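Long-range contact in Zn-dependent hydrolase, glyoxylase (Echinicola vietnamensis, PDB 6T5K), which probably hydrolyses beta-lactam antibiotics to substituted beta-amino acids, as a zinc-dependent class B metallo-beta-lactamase: residues A[57-62]-A[218-223]. Numbering follows the deposited sequence.
Sequences NGMIVI and LVIPGH. With ZN (zinc ion), chain H.
N57 and the P221-H223 segment meet where the two sheets of the metallo-beta-lactamase αβ/βα sandwich face each other, a worked example of how one asparagine can tie a metal-bearing loop to the strand opposite. Strand 54-63 belongs to one sheet and strand 218-221 to the edge of the other; their segment axes run at 134° to each other.

Hydrogen bonding is concentrated on N57. Its backbone N donates to G222 O (2.9 Å). The side-chain atom N57 ND2 donates to P221 O, also at 2.9 Å, and this bond has an N-H...O angle of 164°. With CG anti to its own carbonyl carbon (chi1 -61°), the amide reaches the chain at P221-H223 so that P221 O lies close to the amide plane, while ND2 itself stands above the P221 carbonyl plane. A further bond from ND2 to G224 O gives the amide a second grip on the loop, beyond H223.

Apolar packing continues the interface between the sheets. M59 and I220 cross at about a right angle, with M59 SD 3.8 Å from I220 CD1, and V177 and F179 of strand 177-181 touch both side chains.

H223, the next residue after G222, carries the contact to the metal site. Its ND1 is hydrogen-bonded to A55 O, which probably helps to fix the rotation of the imidazole. H223 NE2 lies 2.2 Å from the zinc ion, whose other ligands are D104, C182 and two water molecules.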
loop_
_atom_site.group_PDB
_atom_site.type_symbol
_atom_site.label_atom_id
_atom_site.label_comp_id
_atom_site.label_asym_id
_atom_site.label_seq_id
_atom_site.Cartn_x
_atom_site.Cartn_y
_atom_site.Cartn_z
ATOM N N ASN A 57 -0.504 -3.291 -6.413
ATOM C CA ASN A 57 -0.187 -1.887 -6.239
ATOM C C ASN A 57 0.486 -1.625 -4.896
ATOM O O ASN A 57 0.135 -2.227 -3.881
ATOM C CB ASN A 57 -1.452 -1.028 -6.271
ATOM C CG ASN A 57 -2.193 -1.136 -7.562
ATOM O OD1 ASN A 57 -1.608 -1.373 -8.642
ATOM N ND2 ASN A 57 -3.502 -0.956 -7.482
ATOM N N GLY A 58 1.444 -0.703 -4.906
ATOM C CA GLY A 58 1.830 0.014 -3.713
ATOM C C GLY A 58 1.848 1.500 -4.011
ATOM O O GLY A 58 1.506 1.943 -5.112
ATOM N N MET A 59 2.262 2.263 -3.014
ATOM C CA MET A 59 2.258 3.716 -3.121
ATOM C C MET A 59 3.643 4.223 -2.745
ATOM O O MET A 59 4.297 3.656 -1.875
ATOM C CB MET A 59 1.199 4.344 -2.191
ATOM C CG MET A 59 1.195 5.883 -2.232
ATOM S SD MET A 59 -0.212 6.628 -1.350
ATOM C CE MET A 59 0.270 6.374 0.350
ATOM N N ILE A 60 4.079 5.283 -3.407
ATOM C CA ILE A 60 5.237 6.061 -2.998
ATOM C C ILE A 60 4.750 7.474 -2.739
ATOM O O ILE A 60 4.049 8.052 -3.576
ATOM C CB ILE A 60 6.334 6.090 -4.076
ATOM C CG1 ILE A 60 6.534 4.720 -4.697
ATOM C CG2 ILE A 60 7.645 6.601 -3.458
ATOM C CD1 ILE A 60 7.389 4.768 -5.914
ATOM N N VAL A 61 5.116 8.034 -1.588
ATOM C CA VAL A 61 4.921 9.445 -1.309
ATOM C C VAL A 61 6.283 10.103 -1.395
ATOM O O VAL A 61 7.234 9.608 -0.787
ATOM C CB VAL A 61 4.294 9.646 0.075
ATOM C CG1 VAL A 61 4.039 11.140 0.330
ATOM C CG2 VAL A 61 3.028 8.812 0.166
ATOM N N ILE A 62 6.380 11.189 -2.167
ATOM C CA ILE A 62 7.640 11.902 -2.384
ATOM C C ILE A 62 7.416 13.381 -2.093
ATOM O O ILE A 62 6.507 14.005 -2.655
ATOM C CB ILE A 62 8.178 11.703 -3.814
ATOM C CG1 ILE A 62 8.326 10.211 -4.127
ATOM C CG2 ILE A 62 9.519 12.404 -3.974
ATOM C CD1 ILE A 62 8.793 9.889 -5.557
ATOM N N LEU A 218 -8.407 10.647 -3.895
ATOM C CA LEU A 218 -7.821 9.527 -4.614
ATOM C C LEU A 218 -7.677 8.366 -3.649
ATOM O O LEU A 218 -7.155 8.541 -2.542
ATOM C CB LEU A 218 -6.446 9.889 -5.212
ATOM C CG LEU A 218 -5.694 8.808 -6.013
ATOM C CD1 LEU A 218 -6.357 8.532 -7.332
ATOM C CD2 LEU A 218 -4.272 9.288 -6.200
ATOM N N VAL A 219 -8.140 7.191 -4.081
ATOM C CA VAL A 219 -8.056 5.957 -3.308
ATOM C C VAL A 219 -7.365 4.920 -4.180
ATOM O O VAL A 219 -7.813 4.652 -5.304
ATOM C CB VAL A 219 -9.460 5.474 -2.890
ATOM C CG1 VAL A 219 -9.404 4.130 -2.175
ATOM C CG2 VAL A 219 -10.118 6.505 -1.991
ATOM N N ILE A 220 -6.302 4.317 -3.646
ATOM C CA ILE A 220 -5.472 3.342 -4.354
ATOM C C ILE A 220 -5.735 1.975 -3.729
ATOM O O ILE A 220 -5.430 1.773 -2.541
ATOM C CB ILE A 220 -3.980 3.678 -4.271
ATOM C CG1 ILE A 220 -3.667 5.064 -4.819
ATOM C CG2 ILE A 220 -3.155 2.564 -4.952
ATOM C CD1 ILE A 220 -2.348 5.582 -4.284
ATOM N N PRO A 221 -6.329 1.036 -4.458
ATOM C CA PRO A 221 -6.572 -0.309 -3.926
ATOM C C PRO A 221 -5.316 -1.147 -4.073
ATOM O O PRO A 221 -4.377 -0.777 -4.762
ATOM C CB PRO A 221 -7.664 -0.846 -4.866
ATOM C CG PRO A 221 -7.293 -0.209 -6.200
ATOM C CD PRO A 221 -6.762 1.157 -5.870
ATOM N N GLY A 222 -5.324 -2.303 -3.418
ATOM C CA GLY A 222 -4.186 -3.197 -3.489
ATOM C C GLY A 222 -4.010 -3.857 -4.826
ATOM O O GLY A 222 -2.891 -4.272 -5.150
ATOM N N HIS A 223 -5.074 -3.928 -5.624
ATOM C CA HIS A 223 -5.048 -4.520 -6.952
ATOM C C HIS A 223 -6.018 -3.728 -7.814
ATOM O O HIS A 223 -7.074 -3.321 -7.330
ATOM C CB HIS A 223 -5.478 -5.996 -6.880
ATOM C CG HIS A 223 -4.668 -6.807 -5.907
ATOM N ND1 HIS A 223 -3.437 -7.351 -6.218
ATOM C CD2 HIS A 223 -4.901 -7.125 -4.613
ATOM C CE1 HIS A 223 -2.951 -7.972 -5.152
ATOM N NE2 HIS A 223 -3.832 -7.864 -4.169
HETATM ZN ZN ZN H . -3.382 -8.293 -2.069
HETATM O O HOH W 1 -2.681 -9.864 -0.818
HETATM O O HOH W 2 -5.571 -8.983 -2.167
#